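Long-range contact in putative ubiquinone biosynthesis protein (Nostoc punctiforme, PDB 3MSQ), which probably takes part in the biosynthesis of ubiquinone or a related quinone, as a Coq4-family protein: residues F39-A52 with A151-S163. Sequence-based numbering, arbitrary orientation.
Sequences FEDALDQTQMAQLA and AQTPIPISVMLLS
The pyrrolidine ring of P156, in the first turn of helix 156-172, pushes into the bend between helices 32-42 and 47-56, with L43 and M48 touching it from the two helices' sides. M48, a selenomethionine, crosses the ring obliquely, its CG 3.7 Å from P156 CD; A52 CB meets the same CD at 3.8 Å, and P156 CG lies over A49 CA. Beyond CG the M48 chain kinks (chi2 97°) and passes the proline, bringing CE tip to tip with V159 CG2 at 3.6 Å and against the backbone of I155. A52 CB also touches P154 O and I155 CG2, where the chain runs extended before the helix that begins at P156, with I155 in the N-cap position.

On the helix 32-42 side, L43 CD1 fits between I157 CD1 and M160 CG, 3.8 Å from each, and also rests over the rim of one face of the F39 ring. In I157, chi1 (-154°) turns CG1 toward E40, where it packs crosswise on the aliphatic CG; the chi2 turn then brings CD1 to F39 CD2 at 3.7 Å. The far end of the phenyl meets selenomethionine M160, with CZ 3.5 Å from its CB. The contact across the two segments is therefore apolar.

The bend is a type I turn, L43 to T46, in which L43 O accepts from both T46 N and T46 OG1, while Q45 NE2 bonds A42 O in the carbonyl plane. Farther out, F39 stacks on F20 of helix 11-23, D41 and D44 form salt bridges to K119, and M160 and V159 also pack against a second subunit. Helices 47-52 and 156-163 run at 126°, their axes 10.6 Å apart. The whole is a buried corner between consecutive helices, packed against the N-terminal turn of predicted transmembrane helix 156-172 in this all-helical Coq4-family fold.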
# COMPACT_ATOMS: atom_id res chain seq x y z
N PHE A 39 8.71 -10.96 -5.62
CA PHE A 39 7.55 -11.21 -4.76
C PHE A 39 7.67 -12.59 -4.10
O PHE A 39 7.55 -12.70 -2.87
CB PHE A 39 6.25 -11.09 -5.57
CG PHE A 39 4.95 -11.25 -4.81
CD1 PHE A 39 4.88 -11.03 -3.43
CD2 PHE A 39 3.77 -11.56 -5.47
CE1 PHE A 39 3.69 -11.19 -2.74
CE2 PHE A 39 2.58 -11.71 -4.78
CZ PHE A 39 2.54 -11.52 -3.42
N GLU A 40 7.91 -13.63 -4.93
CA GLU A 40 8.10 -15.02 -4.53
C GLU A 40 9.11 -15.10 -3.40
O GLU A 40 8.87 -15.78 -2.40
CB GLU A 40 8.63 -15.80 -5.73
CG GLU A 40 7.76 -16.95 -6.18
CD GLU A 40 8.52 -17.92 -7.06
OE1 GLU A 40 8.67 -17.64 -8.27
OE2 GLU A 40 9.01 -18.93 -6.51
N ASP A 41 10.25 -14.39 -3.57
CA ASP A 41 11.37 -14.30 -2.62
C ASP A 41 10.93 -13.69 -1.28
O ASP A 41 11.34 -14.16 -0.21
CB ASP A 41 12.53 -13.47 -3.23
CG ASP A 41 13.27 -14.08 -4.42
OD1 ASP A 41 12.97 -15.25 -4.79
OD2 ASP A 41 14.12 -13.38 -5.01
N ALA A 42 10.08 -12.65 -1.34
CA ALA A 42 9.58 -11.96 -0.15
C ALA A 42 8.63 -12.83 0.68
O ALA A 42 8.43 -12.56 1.87
CB ALA A 42 8.92 -10.67 -0.55
N LEU A 43 8.06 -13.89 0.07
CA LEU A 43 7.15 -14.78 0.77
C LEU A 43 7.89 -15.89 1.51
O LEU A 43 7.28 -16.56 2.35
CB LEU A 43 6.10 -15.37 -0.19
CG LEU A 43 5.22 -14.41 -0.95
CD1 LEU A 43 4.49 -15.14 -2.07
CD2 LEU A 43 4.24 -13.68 -0.03
N ASP A 44 9.18 -16.08 1.25
CA ASP A 44 9.99 -17.12 1.90
C ASP A 44 10.10 -16.97 3.42
O ASP A 44 10.29 -17.95 4.14
CB ASP A 44 11.41 -17.14 1.31
CG ASP A 44 11.53 -17.48 -0.17
OD1 ASP A 44 10.52 -17.98 -0.78
OD2 ASP A 44 12.64 -17.29 -0.73
N GLN A 45 9.98 -15.72 3.89
CA GLN A 45 10.07 -15.35 5.31
C GLN A 45 8.76 -15.60 6.08
O GLN A 45 8.77 -15.58 7.32
CB GLN A 45 10.51 -13.88 5.43
CG GLN A 45 9.49 -12.86 4.87
CD GLN A 45 10.09 -11.49 4.64
OE1 GLN A 45 10.82 -10.94 5.48
NE2 GLN A 45 9.77 -10.89 3.50
N THR A 46 7.63 -15.80 5.36
CA THR A 46 6.31 -16.03 5.94
C THR A 46 6.15 -17.45 6.52
O THR A 46 6.93 -18.35 6.21
CB THR A 46 5.19 -15.73 4.93
OG1 THR A 46 5.22 -16.74 3.92
CG2 THR A 46 5.31 -14.35 4.29
N GLN A 47 5.11 -17.64 7.33
CA GLN A 47 4.76 -18.92 7.94
C GLN A 47 4.19 -19.89 6.89
O GLN A 47 4.42 -21.10 7.01
CB GLN A 47 3.75 -18.68 9.06
CG GLN A 47 3.54 -19.91 9.94
CD GLN A 47 2.40 -19.77 10.89
OE1 GLN A 47 2.04 -18.68 11.34
NE2 GLN A 47 1.83 -20.91 11.25
N MSE A 48 3.44 -19.38 5.90
CA MSE A 48 2.83 -20.17 4.82
C MSE A 48 3.90 -20.85 4.00
O MSE A 48 3.67 -21.96 3.53
CB MSE A 48 1.88 -19.30 3.95
CG MSE A 48 1.36 -19.99 2.64
SE MSE A 48 -0.44 -20.86 2.64
CE MSE A 48 -0.44 -21.72 0.88
N ALA A 49 5.09 -20.24 3.86
CA ALA A 49 6.23 -20.81 3.13
C ALA A 49 6.63 -22.14 3.78
O ALA A 49 6.65 -23.17 3.09
CB ALA A 49 7.40 -19.84 3.11
N GLN A 50 6.84 -22.14 5.10
CA GLN A 50 7.21 -23.32 5.86
C GLN A 50 6.11 -24.37 5.91
O GLN A 50 6.39 -25.57 5.79
CB GLN A 50 7.67 -22.92 7.27
CG GLN A 50 8.39 -24.05 8.03
CD GLN A 50 9.53 -24.65 7.24
OE1 GLN A 50 10.50 -23.96 6.88
NE2 GLN A 50 9.44 -25.93 6.91
N LEU A 51 4.87 -23.93 6.09
CA LEU A 51 3.70 -24.79 6.16
C LEU A 51 3.48 -25.54 4.85
O LEU A 51 3.17 -26.74 4.89
CB LEU A 51 2.49 -23.93 6.49
CG LEU A 51 1.58 -24.47 7.57
CD1 LEU A 51 1.93 -23.87 8.92
CD2 LEU A 51 0.13 -24.18 7.22
N ALA A 52 3.67 -24.84 3.68
CA ALA A 52 3.58 -25.42 2.33
C ALA A 52 4.59 -26.56 2.18
O ALA A 52 4.24 -27.64 1.69
CB ALA A 52 3.86 -24.36 1.28
N ALA A 151 -5.42 -26.30 -6.19
CA ALA A 151 -6.34 -27.41 -5.93
C ALA A 151 -5.60 -28.68 -5.53
O ALA A 151 -6.11 -29.44 -4.72
CB ALA A 151 -7.22 -27.67 -7.15
N GLN A 152 -4.40 -28.90 -6.10
CA GLN A 152 -3.54 -30.06 -5.91
C GLN A 152 -2.60 -29.94 -4.71
O GLN A 152 -2.66 -30.76 -3.80
CB GLN A 152 -2.67 -30.26 -7.15
CG GLN A 152 -3.37 -30.92 -8.32
CD GLN A 152 -2.39 -31.66 -9.18
OE1 GLN A 152 -1.24 -31.26 -9.37
NE2 GLN A 152 -2.84 -32.78 -9.71
N THR A 153 -1.68 -28.96 -4.77
CA THR A 153 -0.61 -28.70 -3.80
C THR A 153 -0.46 -27.19 -3.53
O THR A 153 0.30 -26.51 -4.24
CB THR A 153 0.70 -29.35 -4.27
OG1 THR A 153 0.92 -29.04 -5.64
CG2 THR A 153 0.69 -30.87 -4.10
N PRO A 154 -1.19 -26.63 -2.53
CA PRO A 154 -1.09 -25.17 -2.29
C PRO A 154 0.25 -24.64 -1.79
O PRO A 154 0.77 -25.10 -0.78
CB PRO A 154 -2.21 -24.88 -1.29
CG PRO A 154 -2.80 -26.20 -0.92
CD PRO A 154 -2.16 -27.30 -1.64
N ILE A 155 0.79 -23.63 -2.48
CA ILE A 155 2.03 -22.93 -2.11
C ILE A 155 1.75 -21.41 -2.08
O ILE A 155 0.88 -20.98 -2.83
CB ILE A 155 3.26 -23.30 -3.00
CG1 ILE A 155 3.11 -22.81 -4.49
CG2 ILE A 155 3.57 -24.79 -2.87
CD1 ILE A 155 4.34 -22.79 -5.35
N PRO A 156 2.43 -20.59 -1.23
CA PRO A 156 2.09 -19.16 -1.15
C PRO A 156 1.89 -18.37 -2.45
O PRO A 156 0.84 -17.73 -2.56
CB PRO A 156 3.18 -18.55 -0.26
CG PRO A 156 4.15 -19.67 -0.00
CD PRO A 156 3.45 -20.95 -0.23
N ILE A 157 2.84 -18.43 -3.42
CA ILE A 157 2.73 -17.72 -4.71
C ILE A 157 1.43 -17.97 -5.48
O ILE A 157 0.89 -17.03 -6.05
CB ILE A 157 4.02 -17.76 -5.59
CG1 ILE A 157 4.14 -16.55 -6.55
CG2 ILE A 157 4.20 -19.08 -6.31
CD1 ILE A 157 4.36 -15.15 -5.86
N SER A 158 0.90 -19.20 -5.47
CA SER A 158 -0.37 -19.51 -6.14
C SER A 158 -1.53 -18.71 -5.52
O SER A 158 -2.27 -18.03 -6.25
CB SER A 158 -0.65 -21.01 -6.12
OG SER A 158 0.32 -21.70 -6.89
N VAL A 159 -1.64 -18.74 -4.17
CA VAL A 159 -2.66 -18.02 -3.42
C VAL A 159 -2.60 -16.54 -3.77
O VAL A 159 -3.63 -15.94 -4.06
CB VAL A 159 -2.49 -18.17 -1.90
CG1 VAL A 159 -3.73 -17.70 -1.16
CG2 VAL A 159 -2.13 -19.59 -1.52
N MSE A 160 -1.39 -15.95 -3.70
CA MSE A 160 -1.10 -14.55 -3.97
C MSE A 160 -1.44 -14.22 -5.41
O MSE A 160 -2.19 -13.27 -5.64
CB MSE A 160 0.35 -14.20 -3.66
CG MSE A 160 0.76 -14.40 -2.18
SE MSE A 160 -0.36 -13.51 -0.86
CE MSE A 160 -1.17 -15.01 -0.12
N LEU A 161 -0.95 -15.07 -6.36
CA LEU A 161 -1.22 -14.89 -7.79
C LEU A 161 -2.67 -15.03 -8.15
O LEU A 161 -3.10 -14.33 -9.07
CB LEU A 161 -0.32 -15.74 -8.70
CG LEU A 161 1.15 -15.30 -8.83
CD1 LEU A 161 1.95 -16.28 -9.63
CD2 LEU A 161 1.28 -13.87 -9.39
N LEU A 162 -3.45 -15.85 -7.40
CA LEU A 162 -4.90 -15.98 -7.63
C LEU A 162 -5.61 -14.71 -7.22
O LEU A 162 -6.27 -14.13 -8.08
CB LEU A 162 -5.52 -17.17 -6.93
CG LEU A 162 -6.22 -18.14 -7.86
CD1 LEU A 162 -5.48 -19.43 -7.90
CD2 LEU A 162 -7.59 -18.43 -7.39
N SER A 163 -5.43 -14.24 -5.95
CA SER A 163 -6.01 -12.99 -5.41
C SER A 163 -5.69 -11.81 -6.28
O SER A 163 -6.58 -11.06 -6.66
CB SER A 163 -5.50 -12.72 -4.00
OG SER A 163 -5.94 -13.73 -3.13